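Family 88 glycosyl hydrolase (Bacteroides thetaiotaomicron, PDB 5NOA) is probably a glycoside hydrolase of family 88 that acts on unsaturated uronyl sugars and may take part in gum arabic breakdown. Local coordinates at residues A[39-44]-A[59-64]; A[69-74]-A[370-375]; A[272-277]-A[293-298]; A[299-302]-A[306-309]. All blocks are in the same frame, centred on the assembly; numbering follows the deposited sequence.

Contact 1 of 4, residues A[39-44]-A[59-64]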
loop_
_atom_site.group_PDB
_atom_site.type_symbol
_atom_site.label_atom_id
_atom_site.label_comp_id
_atom_site.label_asym_id
_atom_site.label_seq_id
_atom_site.Cartn_x
_atom_site.Cartn_y
_atom_site.Cartn_z
ATOM N N LYS A 39 12.190 -12.931 10.580
ATOM C CA LYS A 39 11.420 -13.277 11.775
ATOM C C LYS A 39 9.919 -12.990 11.557
ATOM O O LYS A 39 9.066 -13.792 11.875
ATOM C CB LYS A 39 11.956 -12.506 12.971
ATOM C CG LYS A 39 11.349 -12.882 14.308
ATOM C CD LYS A 39 11.972 -12.072 15.445
ATOM C CE LYS A 39 11.849 -10.545 15.259
ATOM N NZ LYS A 39 11.605 -9.735 16.498
ATOM N N VAL A 40 9.628 -11.832 11.000
ATOM C CA VAL A 40 8.273 -11.384 10.755
ATOM C C VAL A 40 7.588 -12.236 9.690
ATOM O O VAL A 40 6.446 -12.673 9.853
ATOM C CB VAL A 40 8.286 -9.888 10.364
ATOM C CG1 VAL A 40 6.968 -9.414 9.810
ATOM C CG2 VAL A 40 8.678 -9.060 11.588
ATOM N N ASN A 41 8.251 -12.392 8.557
ATOM C CA ASN A 41 7.643 -13.114 7.460
ATOM C C ASN A 41 7.522 -14.588 7.786
ATOM O O ASN A 41 6.529 -15.241 7.458
ATOM C CB ASN A 41 8.374 -12.847 6.161
ATOM C CG ASN A 41 7.483 -12.913 4.944
ATOM O OD1 ASN A 41 6.278 -12.754 5.085
ATOM N ND2 ASN A 41 8.041 -13.112 3.765
ATOM N N GLY A 42 8.524 -15.126 8.473
ATOM C CA GLY A 42 8.455 -16.500 8.951
ATOM C C GLY A 42 7.313 -16.727 9.919
ATOM O O GLY A 42 6.602 -17.755 9.830
ATOM N N TYR A 43 7.128 -15.802 10.867
ATOM C CA TYR A 43 6.023 -15.902 11.828
ATOM C C TYR A 43 4.699 -15.970 11.049
ATOM O O TYR A 43 3.824 -16.795 11.343
ATOM C CB TYR A 43 6.064 -14.730 12.806
ATOM C CG TYR A 43 4.915 -14.701 13.752
ATOM C CD1 TYR A 43 4.932 -15.395 14.943
ATOM C CD2 TYR A 43 3.774 -13.987 13.440
ATOM C CE1 TYR A 43 3.853 -15.345 15.815
ATOM C CE2 TYR A 43 2.685 -13.943 14.285
ATOM C CZ TYR A 43 2.725 -14.631 15.467
ATOM O OH TYR A 43 1.647 -14.579 16.292
ATOM N N TRP A 44 4.554 -15.052 10.101
ATOM C CA TRP A 44 3.294 -14.994 9.376
ATOM C C TRP A 44 3.045 -16.310 8.620
ATOM O O TRP A 44 1.967 -16.915 8.689
ATOM C CB TRP A 44 3.245 -13.813 8.430
ATOM C CG TRP A 44 1.965 -13.759 7.753
ATOM C CD1 TRP A 44 1.680 -14.277 6.511
ATOM C CD2 TRP A 44 0.756 -13.280 8.273
ATOM N NE1 TRP A 44 0.373 -14.132 6.228
ATOM C CE2 TRP A 44 -0.237 -13.489 7.267
ATOM C CE3 TRP A 44 0.389 -12.675 9.462
ATOM C CZ2 TRP A 44 -1.574 -13.177 7.464
ATOM C CZ3 TRP A 44 -0.978 -12.293 9.619
ATOM C CH2 TRP A 44 -1.910 -12.554 8.620
ATOM N N ALA A 59 -4.149 -10.024 -0.459
ATOM C CA ALA A 59 -3.330 -9.538 -1.560
ATOM C C ALA A 59 -2.302 -8.502 -1.115
ATOM O O ALA A 59 -1.197 -8.435 -1.659
ATOM C CB ALA A 59 -4.197 -9.006 -2.671
ATOM N N ALA A 60 -2.664 -7.683 -0.131
ATOM C CA ALA A 60 -1.753 -6.681 0.390
ATOM C C ALA A 60 -0.579 -7.340 1.080
ATOM O O ALA A 60 0.564 -6.912 0.921
ATOM C CB ALA A 60 -2.486 -5.698 1.305
ATOM N N TYR A 61 -0.831 -8.379 1.878
ATOM C CA TYR A 61 0.246 -9.175 2.446
ATOM C C TYR A 61 1.190 -9.627 1.334
ATOM O O TYR A 61 2.413 -9.504 1.464
ATOM C CB TYR A 61 -0.272 -10.395 3.253
ATOM C CG TYR A 61 0.862 -11.343 3.495
ATOM C CD1 TYR A 61 1.850 -11.075 4.434
ATOM C CD2 TYR A 61 1.064 -12.432 2.659
ATOM C CE1 TYR A 61 2.985 -11.873 4.549
ATOM C CE2 TYR A 61 2.176 -13.228 2.784
ATOM C CZ TYR A 61 3.141 -12.945 3.709
ATOM O OH TYR A 61 4.271 -13.749 3.774
ATOM N N HIS A 62 0.642 -10.163 0.247
ATOM C CA HIS A 62 1.485 -10.701 -0.809
ATOM C C HIS A 62 2.356 -9.649 -1.466
ATOM O O HIS A 62 3.472 -9.963 -1.881
ATOM C CB HIS A 62 0.667 -11.530 -1.808
ATOM C CG HIS A 62 0.352 -12.883 -1.267
ATOM N ND1 HIS A 62 1.280 -13.908 -1.294
ATOM C CD2 HIS A 62 -0.721 -13.324 -0.557
ATOM C CE1 HIS A 62 0.769 -14.926 -0.623
ATOM N NE2 HIS A 62 -0.438 -14.611 -0.173
ATOM N N THR A 63 1.893 -8.396 -1.524
ATOM C CA THR A 63 2.761 -7.351 -2.031
ATOM C C THR A 63 4.005 -7.203 -1.141
ATOM O O THR A 63 5.106 -6.942 -1.647
ATOM C CB THR A 63 2.077 -6.008 -2.300
ATOM O OG1 THR A 63 1.712 -5.350 -1.078
ATOM C CG2 THR A 63 0.913 -6.133 -3.187
ATOM N N GLY A 64 3.836 -7.357 0.160
ATOM C CA GLY A 64 4.949 -7.330 1.069
ATOM C C GLY A 64 5.838 -8.556 0.992
ATOM O O GLY A 64 7.073 -8.468 1.099
#

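Contact 2 of 4, residues A[69-74]-A[370-375]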
loop_
_atom_site.group_PDB
_atom_site.type_symbol
_atom_site.label_atom_id
_atom_site.label_comp_id
_atom_site.label_asym_id
_atom_site.label_seq_id
_atom_site.Cartn_x
_atom_site.Cartn_y
_atom_site.Cartn_z
ATOM N N TYR A 69 10.896 -11.167 -0.960
ATOM C CA TYR A 69 11.550 -12.074 -1.889
ATOM C C TYR A 69 12.520 -11.321 -2.774
ATOM O O TYR A 69 13.647 -11.761 -2.995
ATOM C CB TYR A 69 10.524 -12.845 -2.739
ATOM C CG TYR A 69 11.220 -13.761 -3.695
ATOM C CD1 TYR A 69 11.951 -14.835 -3.216
ATOM C CD2 TYR A 69 11.261 -13.490 -5.055
ATOM C CE1 TYR A 69 12.635 -15.655 -4.073
ATOM C CE2 TYR A 69 11.968 -14.326 -5.934
ATOM C CZ TYR A 69 12.653 -15.393 -5.421
ATOM O OH TYR A 69 13.347 -16.207 -6.279
ATOM N N PHE A 70 12.098 -10.179 -3.312
ATOM C CA PHE A 70 13.009 -9.382 -4.149
ATOM C C PHE A 70 14.262 -8.970 -3.372
ATOM O O PHE A 70 15.362 -8.909 -3.935
ATOM C CB PHE A 70 12.332 -8.120 -4.665
ATOM C CG PHE A 70 11.166 -8.360 -5.552
ATOM C CD1 PHE A 70 10.992 -9.537 -6.255
ATOM C CD2 PHE A 70 10.197 -7.375 -5.666
ATOM C CE1 PHE A 70 9.896 -9.722 -7.073
ATOM C CE2 PHE A 70 9.108 -7.556 -6.491
ATOM C CZ PHE A 70 8.961 -8.731 -7.197
ATOM N N LEU A 71 14.112 -8.643 -2.092
ATOM C CA LEU A 71 15.252 -8.228 -1.270
ATOM C C LEU A 71 16.171 -9.381 -0.915
ATOM O O LEU A 71 17.387 -9.227 -0.997
ATOM C CB LEU A 71 14.765 -7.565 0.018
ATOM C CG LEU A 71 15.847 -6.953 0.884
ATOM C CD1 LEU A 71 16.218 -5.587 0.341
ATOM C CD2 LEU A 71 15.369 -6.809 2.329
ATOM N N THR A 72 15.591 -10.500 -0.498
ATOM C CA THR A 72 16.350 -11.570 0.154
ATOM C C THR A 72 16.537 -12.819 -0.681
ATOM O O THR A 72 17.371 -13.656 -0.340
ATOM C CB THR A 72 15.684 -12.029 1.468
ATOM O OG1 THR A 72 14.457 -12.724 1.199
ATOM C CG2 THR A 72 15.430 -10.883 2.395
ATOM N N ASN A 73 15.741 -13.004 -1.724
ATOM C CA ASN A 73 15.798 -14.223 -2.546
ATOM C C ASN A 73 15.501 -15.519 -1.813
ATOM O O ASN A 73 15.811 -16.588 -2.307
ATOM C CB ASN A 73 17.116 -14.279 -3.335
ATOM C CG ASN A 73 17.202 -13.157 -4.346
ATOM O OD1 ASN A 73 17.992 -12.226 -4.204
ATOM N ND2 ASN A 73 16.359 -13.228 -5.361
ATOM N N LYS A 74 14.797 -15.452 -0.685
ATOM C CA LYS A 74 14.524 -16.673 0.066
ATOM C C LYS A 74 13.462 -17.510 -0.692
ATOM O O LYS A 74 12.333 -17.062 -0.897
ATOM C CB LYS A 74 14.045 -16.352 1.478
ATOM C CG LYS A 74 13.849 -17.583 2.328
ATOM C CD LYS A 74 13.753 -17.273 3.809
ATOM C CE LYS A 74 13.834 -18.553 4.601
ATOM N NZ LYS A 74 13.944 -18.224 6.034
ATOM N N GLU A 370 12.674 -1.485 2.516
ATOM C CA GLU A 370 13.212 -0.215 2.049
ATOM C C GLU A 370 14.272 0.329 3.005
ATOM O O GLU A 370 15.231 0.962 2.552
ATOM C CB GLU A 370 12.104 0.798 1.786
ATOM C CG GLU A 370 12.544 1.929 0.888
ATOM C CD GLU A 370 12.973 1.492 -0.508
ATOM O OE1 GLU A 370 12.498 0.449 -1.049
ATOM O OE2 GLU A 370 13.812 2.185 -1.086
ATOM N N ARG A 371 14.124 0.044 4.290
ATOM C CA ARG A 371 15.164 0.417 5.234
ATOM C C ARG A 371 16.471 -0.295 4.967
ATOM O O ARG A 371 17.531 0.317 5.054
ATOM C CB ARG A 371 14.723 0.139 6.665
ATOM C CG ARG A 371 15.790 0.581 7.644
ATOM C CD ARG A 371 15.286 0.772 9.012
ATOM N NE ARG A 371 16.285 1.377 9.880
ATOM C CZ ARG A 371 16.571 2.676 9.941
ATOM N NH1 ARG A 371 15.956 3.575 9.220
ATOM N NH2 ARG A 371 17.504 3.078 10.785
ATOM N N VAL A 372 16.417 -1.592 4.660
ATOM C CA VAL A 372 17.644 -2.310 4.302
ATOM C C VAL A 372 18.341 -1.635 3.138
ATOM O O VAL A 372 19.567 -1.449 3.162
ATOM C CB VAL A 372 17.347 -3.788 3.993
ATOM C CG1 VAL A 372 18.568 -4.486 3.396
ATOM C CG2 VAL A 372 16.889 -4.506 5.222
ATOM N N ARG A 373 17.570 -1.262 2.123
ATOM C CA ARG A 373 18.145 -0.572 0.968
ATOM C C ARG A 373 18.839 0.743 1.341
ATOM O O ARG A 373 19.948 1.049 0.883
ATOM C CB ARG A 373 17.114 -0.384 -0.141
ATOM C CG ARG A 373 16.547 -1.721 -0.643
ATOM C CD ARG A 373 15.564 -1.535 -1.768
ATOM N NE ARG A 373 14.909 -2.807 -2.155
ATOM C CZ ARG A 373 13.673 -3.168 -1.828
ATOM N NH1 ARG A 373 12.830 -2.408 -1.089
ATOM N NH2 ARG A 373 13.239 -4.345 -2.283
ATOM N N TYR A 374 18.212 1.518 2.216
ATOM C CA TYR A 374 18.840 2.740 2.738
ATOM C C TYR A 374 20.128 2.429 3.514
ATOM O O TYR A 374 21.183 3.035 3.261
ATOM C CB TYR A 374 17.842 3.483 3.640
ATOM C CG TYR A 374 18.503 4.528 4.480
ATOM C CD1 TYR A 374 19.062 5.649 3.892
ATOM C CD2 TYR A 374 18.571 4.392 5.842
ATOM C CE1 TYR A 374 19.693 6.609 4.651
ATOM C CE2 TYR A 374 19.188 5.355 6.609
ATOM C CZ TYR A 374 19.753 6.457 6.008
ATOM O OH TYR A 374 20.393 7.401 6.808
ATOM N N LEU A 375 20.065 1.499 4.463
ATOM C CA LEU A 375 21.224 1.215 5.288
ATOM C C LEU A 375 22.399 0.701 4.471
ATOM O O LEU A 375 23.540 1.011 4.789
ATOM C CB LEU A 375 20.864 0.256 6.409
ATOM C CG LEU A 375 19.895 0.803 7.444
ATOM C CD1 LEU A 375 19.425 -0.339 8.317
ATOM C CD2 LEU A 375 20.486 1.946 8.268
#

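Contact 3 of 4, residues A[272-277]-A[293-298]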
loop_
_atom_site.group_PDB
_atom_site.type_symbol
_atom_site.label_atom_id
_atom_site.label_comp_id
_atom_site.label_asym_id
_atom_site.label_seq_id
_atom_site.Cartn_x
_atom_site.Cartn_y
_atom_site.Cartn_z
ATOM N N GLY A 272 6.696 9.154 16.981
ATOM C CA GLY A 272 7.160 8.529 15.732
ATOM C C GLY A 272 6.109 7.867 14.861
ATOM O O GLY A 272 6.337 7.653 13.684
ATOM N N TYR A 273 4.964 7.583 15.448
ATOM C CA TYR A 273 3.819 7.055 14.717
ATOM C C TYR A 273 2.906 8.164 14.232
ATOM O O TYR A 273 3.052 9.325 14.638
ATOM C CB TYR A 273 3.079 6.007 15.561
ATOM C CG TYR A 273 2.591 6.468 16.899
ATOM C CD1 TYR A 273 1.462 7.263 17.022
ATOM C CD2 TYR A 273 3.250 6.115 18.056
ATOM C CE1 TYR A 273 1.003 7.667 18.266
ATOM C CE2 TYR A 273 2.807 6.533 19.284
ATOM C CZ TYR A 273 1.663 7.306 19.390
ATOM O OH TYR A 273 1.179 7.730 20.602
ATOM N N TRP A 274 1.937 7.770 13.414
ATOM C CA TRP A 274 0.817 8.589 13.036
ATOM C C TRP A 274 -0.439 8.010 13.660
ATOM O O TRP A 274 -0.647 6.812 13.630
ATOM C CB TRP A 274 0.662 8.652 11.532
ATOM C CG TRP A 274 1.672 9.535 10.858
ATOM C CD1 TRP A 274 1.450 10.773 10.369
ATOM C CD2 TRP A 274 3.035 9.215 10.534
ATOM N NE1 TRP A 274 2.582 11.259 9.762
ATOM C CE2 TRP A 274 3.558 10.313 9.835
ATOM C CE3 TRP A 274 3.844 8.107 10.727
ATOM C CZ2 TRP A 274 4.851 10.333 9.370
ATOM C CZ3 TRP A 274 5.134 8.130 10.252
ATOM C CH2 TRP A 274 5.605 9.220 9.568
ATOM N N THR A 275 -1.265 8.878 14.203
ATOM C CA THR A 275 -2.526 8.469 14.799
ATOM C C THR A 275 -3.567 8.227 13.724
ATOM O O THR A 275 -3.484 8.771 12.601
ATOM C CB THR A 275 -3.009 9.506 15.832
ATOM O OG1 THR A 275 -2.965 10.812 15.266
ATOM C CG2 THR A 275 -2.148 9.498 17.059
ATOM N N ARG A 276 -4.554 7.419 14.085
ATOM C CA ARG A 276 -5.607 7.041 13.166
ATOM C C ARG A 276 -6.261 8.228 12.468
ATOM O O ARG A 276 -6.528 8.147 11.258
ATOM C CB ARG A 276 -6.636 6.155 13.898
ATOM C CG ARG A 276 -6.134 4.748 14.170
ATOM C CD ARG A 276 -6.990 3.998 15.148
ATOM N NE ARG A 276 -6.715 4.467 16.497
ATOM C CZ ARG A 276 -7.437 4.137 17.564
ATOM N NH1 ARG A 276 -8.502 3.341 17.444
ATOM N NH2 ARG A 276 -7.103 4.577 18.745
ATOM N N SER A 277 -6.539 9.328 13.185
ATOM C CA SER A 277 -6.885 10.637 12.580
ATOM C C SER A 277 -5.589 11.445 12.609
ATOM O O SER A 277 -5.096 11.825 13.679
ATOM C CB SER A 277 -7.995 11.338 13.351
ATOM O OG SER A 277 -8.461 12.484 12.674
ATOM N N ALA A 293 3.633 2.333 8.955
ATOM C CA ALA A 293 4.500 1.471 8.133
ATOM C C ALA A 293 4.475 1.877 6.667
ATOM O O ALA A 293 5.491 1.951 6.015
ATOM C CB ALA A 293 4.110 0.002 8.305
ATOM N N PHE A 294 3.290 2.135 6.124
ATOM C CA PHE A 294 3.204 2.588 4.742
ATOM C C PHE A 294 3.949 3.905 4.564
ATOM O O PHE A 294 4.574 4.110 3.532
ATOM C CB PHE A 294 1.757 2.743 4.266
ATOM C CG PHE A 294 1.042 1.446 3.942
ATOM C CD1 PHE A 294 1.573 0.548 3.029
ATOM C CD2 PHE A 294 -0.157 1.138 4.533
ATOM C CE1 PHE A 294 0.935 -0.647 2.712
ATOM C CE2 PHE A 294 -0.830 -0.046 4.214
ATOM C CZ PHE A 294 -0.263 -0.939 3.311
ATOM N N PHE A 295 3.842 4.821 5.526
ATOM C CA PHE A 295 4.570 6.081 5.425
ATOM C C PHE A 295 6.076 5.859 5.489
ATOM O O PHE A 295 6.828 6.552 4.803
ATOM C CB PHE A 295 4.151 7.059 6.521
ATOM C CG PHE A 295 2.705 7.506 6.458
ATOM C CD1 PHE A 295 2.087 7.855 5.271
ATOM C CD2 PHE A 295 1.993 7.668 7.624
ATOM C CE1 PHE A 295 0.780 8.311 5.243
ATOM C CE2 PHE A 295 0.687 8.111 7.597
ATOM C CZ PHE A 295 0.069 8.430 6.408
ATOM N N THR A 296 6.518 4.938 6.333
ATOM C CA THR A 296 7.928 4.664 6.487
ATOM C C THR A 296 8.476 4.077 5.198
ATOM O O THR A 296 9.584 4.429 4.786
ATOM C CB THR A 296 8.159 3.745 7.665
ATOM O OG1 THR A 296 7.584 4.315 8.831
ATOM C CG2 THR A 296 9.595 3.479 7.979
ATOM N N TYR A 297 7.704 3.223 4.525
ATOM C CA TYR A 297 8.053 2.776 3.182
ATOM C C TYR A 297 8.102 3.911 2.197
ATOM O O TYR A 297 9.086 4.115 1.484
ATOM C CB TYR A 297 7.054 1.725 2.652
ATOM C CG TYR A 297 7.277 1.384 1.200
ATOM C CD1 TYR A 297 8.424 0.735 0.792
ATOM C CD2 TYR A 297 6.356 1.755 0.231
ATOM C CE1 TYR A 297 8.630 0.418 -0.530
ATOM C CE2 TYR A 297 6.577 1.454 -1.112
ATOM C CZ TYR A 297 7.737 0.789 -1.494
ATOM O OH TYR A 297 7.974 0.461 -2.817
ATOM N N GLY A 298 7.003 4.667 2.089
ATOM C CA GLY A 298 6.909 5.662 1.005
ATOM C C GLY A 298 7.933 6.773 1.158
ATOM O O GLY A 298 8.531 7.207 0.178
#

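Contact 4 of 4, residues A[299-302]-A[306-309]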
loop_
_atom_site.group_PDB
_atom_site.type_symbol
_atom_site.label_atom_id
_atom_site.label_comp_id
_atom_site.label_asym_id
_atom_site.label_seq_id
_atom_site.Cartn_x
_atom_site.Cartn_y
_atom_site.Cartn_z
ATOM N N LEU A 299 8.126 7.238 2.405
ATOM C CA LEU A 299 9.096 8.306 2.637
ATOM C C LEU A 299 10.513 7.791 2.387
ATOM O O LEU A 299 11.309 8.473 1.737
ATOM C CB LEU A 299 8.985 8.888 4.019
ATOM C CG LEU A 299 7.684 9.631 4.332
ATOM C CD1 LEU A 299 7.666 10.063 5.777
ATOM C CD2 LEU A 299 7.475 10.812 3.434
ATOM N N GLN A 300 10.856 6.615 2.899
ATOM C CA GLN A 300 12.212 6.123 2.656
ATOM C C GLN A 300 12.420 5.847 1.185
ATOM O O GLN A 300 13.500 6.103 0.638
ATOM C CB GLN A 300 12.500 4.886 3.474
ATOM C CG GLN A 300 13.980 4.431 3.350
ATOM C CD GLN A 300 14.938 5.399 4.049
ATOM O OE1 GLN A 300 15.094 5.334 5.259
ATOM N NE2 GLN A 300 15.526 6.329 3.310
ATOM N N TRP A 301 11.392 5.296 0.513
ATOM C CA TRP A 301 11.517 5.022 -0.908
ATOM C C TRP A 301 11.760 6.314 -1.649
ATOM O O TRP A 301 12.635 6.422 -2.531
ATOM C CB TRP A 301 10.275 4.285 -1.468
ATOM C CG TRP A 301 10.489 3.889 -2.877
ATOM C CD1 TRP A 301 11.027 2.700 -3.303
ATOM C CD2 TRP A 301 10.275 4.676 -4.056
ATOM N NE1 TRP A 301 11.149 2.701 -4.661
ATOM C CE2 TRP A 301 10.741 3.908 -5.154
ATOM C CE3 TRP A 301 9.761 5.954 -4.306
ATOM C CZ2 TRP A 301 10.736 4.386 -6.461
ATOM C CZ3 TRP A 301 9.769 6.429 -5.638
ATOM C CH2 TRP A 301 10.240 5.626 -6.680
ATOM N N GLY A 302 11.002 7.347 -1.323
ATOM C CA GLY A 302 11.171 8.634 -2.020
ATOM C C GLY A 302 12.520 9.280 -1.809
ATOM O O GLY A 302 13.067 9.912 -2.742
ATOM N N GLY A 306 15.282 9.590 -5.052
ATOM C CA GLY A 306 15.627 10.890 -5.555
ATOM C C GLY A 306 14.493 11.853 -5.770
ATOM O O GLY A 306 14.648 12.847 -6.462
ATOM N N PHE A 307 13.365 11.564 -5.155
ATOM C CA PHE A 307 12.205 12.446 -5.236
ATOM C C PHE A 307 11.975 13.311 -4.030
ATOM O O PHE A 307 11.298 14.338 -4.145
ATOM C CB PHE A 307 10.972 11.611 -5.539
ATOM C CG PHE A 307 11.069 10.890 -6.832
ATOM C CD1 PHE A 307 11.040 11.590 -8.027
ATOM C CD2 PHE A 307 11.246 9.526 -6.868
ATOM C CE1 PHE A 307 11.165 10.932 -9.227
ATOM C CE2 PHE A 307 11.381 8.857 -8.071
ATOM C CZ PHE A 307 11.333 9.562 -9.249
ATOM N N LEU A 308 12.506 12.905 -2.881
ATOM C CA LEU A 308 12.296 13.592 -1.612
ATOM C C LEU A 308 13.598 14.028 -1.007
ATOM O O LEU A 308 14.603 13.348 -1.174
ATOM C CB LEU A 308 11.552 12.684 -0.592
ATOM C CG LEU A 308 10.182 12.199 -1.037
ATOM C CD1 LEU A 308 9.609 11.313 0.059
ATOM C CD2 LEU A 308 9.243 13.351 -1.357
ATOM N N ASP A 309 13.564 15.143 -0.304
ATOM C CA ASP A 309 14.746 15.767 0.285
ATOM C C ASP A 309 15.312 14.905 1.424
ATOM O O ASP A 309 14.682 14.747 2.459
ATOM C CB ASP A 309 14.316 17.149 0.782
ATOM C CG ASP A 309 15.435 18.006 1.379
ATOM O OD1 ASP A 309 16.295 17.486 2.085
ATOM O OD2 ASP A 309 15.371 19.245 1.181
#

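Contact 1 of 4, residues A[39-44]-A[59-64]
Y61 meets helix 29-47 in two ways, by its hydroxyl at N41 and by its ring at W44. The polar part is one short hydrogen bond. Y61 OH donates to N41 OD1 at 2.6 Å, and the donor oxygen lies 23° out of the amide's carbonyl plane. OD1 in turn sits at the edge of the phenol ring, in its plane. The hydroxyl has a second partner in Q45 NE2, one turn along from N41. N41 ND2 is bonded to N65 OD1, so both ends of the amide are held and its flip is fixed.

The aromatic part is a face-to-face stack. The five-membered ring of W44 and the ring of Y61 have centroids 4.1 Å apart and planes at 28°. W44 CD1 lies over one face of the phenol, 3.4 Å from Y61 CE1 and offset toward the rim. With CG anti to its backbone N (chi1 165°), Y61 projects from its helix so that its ring lies against W44 and its OH reaches N41. A valine in place of Y61 would probably leave N41 OD1 without this donor and open a gap beside the W44 indole.

The site is buried. Helices 29-47 and 56-72 run antiparallel and follow one another in sequence. Sequential antiparallel helices packed like this are consistent with the six-hairpin, (alpha/alpha)6 barrel architecture of this clan.

Contact 2 of 4, residues A[69-74]-A[370-375]
L71 packs against V372 and R373 in a mainly apolar contact between the C-terminal end of helix 56-72 and the late part of helix 358-377. The site is partly buried. The two branches of L71 divide the work. CD2 lies 4.0 Å from V372 CB and equally near V372 CG2. CD1 touches V372 CG1 and also reaches the arginine.

The meeting with R373 is over a flat face. L71 CD1 stands 3.7 Å above the guanidinium plane of R373, offset toward the rim, and is 4.0 Å from R373 CG. The arginine therefore gives both its aliphatic stem and its planar head to the leucine. Its chain is extended from CG to NE, with CG anti to the carbonyl carbon (chi1 -60°), which brings one face of the head under L71 CD1.

The charge is met by acids. R373 NH1 forms a salt bridge with E67 OE1, on the same helix as L71, and another with E370 OE1 at 2.9 Å. R373 NH1 meets E370 OE1 from above the carboxylate plane, 38° out of it. Two carboxylates on two helices thus hold the head in place and probably offset its charge. Helix 29-47 covers another side, with I37 on L71 and with V33 and V34 on V372.

Helices 56-72 and 358-377 run parallel, near the two ends of the chain. This parallel packing of an early and a late helix is consistent with closure of the ring in an (alpha/alpha)6 barrel.

Contact 3 of 4, residues A[272-277]-A[293-298]
W274 and F295 carry this buried contact, with the phenyl ring turned edge-on to one face of the indole. The centroid of the F295 ring is 4.6 Å from that of the five-membered ring of W274, and the planes are inclined at 57°. The leading atom is F295 CD2. It stands over the indole, offset toward the rim, and comes to 3.5 Å from W274 CD2. F295 CE2 leans over the pyrrole side, 3.7 Å from W274 CG. The benzo side is covered by the stem of the phenylalanine. F295 CB lies 4.1 Å from the centroid of the six-membered ring of W274, nearly above it, in a CH-pi contact. Both halves of the indole are thus used.

The torsions explain the overlap. In both residues CG is anti to the carbonyl carbon (chi1 -75° for W274, -64° for F295). The indole swings out toward the helix and presents its face. The phenyl, leaving the helix, crosses that face with one edge leading.

The tryptophan is also held by polar bonds. W274 NE1 bonds to V264 O, which helps fix the turn of the indole, and W274 N is bonded to T292 OG1. Further on, T275 OG1 donates to S277 O at 2.8 Å.

W274 fastens the loop after helix 250-266 to helix 289-304. V316 and A320 of helix 310-328 also touch the indole, while F295 touches D229 of helix 226-242.

Contact 4 of 4, residues A[299-302]-A[306-309]
G302 O is the polar centre of this contact and takes two backbone hydrogen bonds from the chain just beyond its helix. F307 N donates to G302 O at 2.9 Å, in the carbonyl plane. L308 N donates to G302 O at 3.0 Å from above that plane, 63° out of it, so the two donors approach the oxygen from different directions. The bond from F307 N back to G302 O spans five residues. With the positive phi of G306 it is consistent with a Schellman motif ending helix 289-304.

Other polar groups have partners nearby. F307 O accepts from R258 NE, and W301 O from N305 ND2. Q300 OE1 is bonded to Q314 NE2. D309 OD1 caps the next helix by accepting from H312 N.

Apolar groups lie near the bonded oxygen. With CG anti to its carbonyl carbon (chi1 -59°), L308 lays CD1 3.7 Å from G302 CA, against backbone that carries no side chain. L308 CD1 is also 4.0 Å from L299 CD2. Next to this, W301 and F307 lie side by side, pointing the same way. Their rings meet rim to rim with planes at 16°. W301 CZ3 is 3.6 Å from F307 CD2, and W301 CH2 is 3.7 Å from F307 CE2. A serine replacing W301 would probably strip the F307 ring of this neighbour and let it turn more freely.

The turn joins helix 289-304 to helix 310-328. Helix 250-266 touches F307 through R250 and I254, and L299 and L308 through A261. W301 reaches A237, L240 and K241 of helix 226-242 and E370 of helix 358-377.

From the N terminus, contact 1 comes first and closes a short loop between helices 29-47 and 56-72. Contact 2 opens farther along that second helix. It spans nearly 300 residues to reach helix 358-377, joining the early and late parts of the barrel. Contacts 3 and 4 both fall within this long span, one after the other, and no two contacts cross. Contact 3 ties the loop after helix 250-266 to helix 289-304. Contact 4 ends that same helix and starts the way to helix 310-328. Helix 358-377 links the groups: E370 touches Y297 and W301, and Y374 packs on Q300.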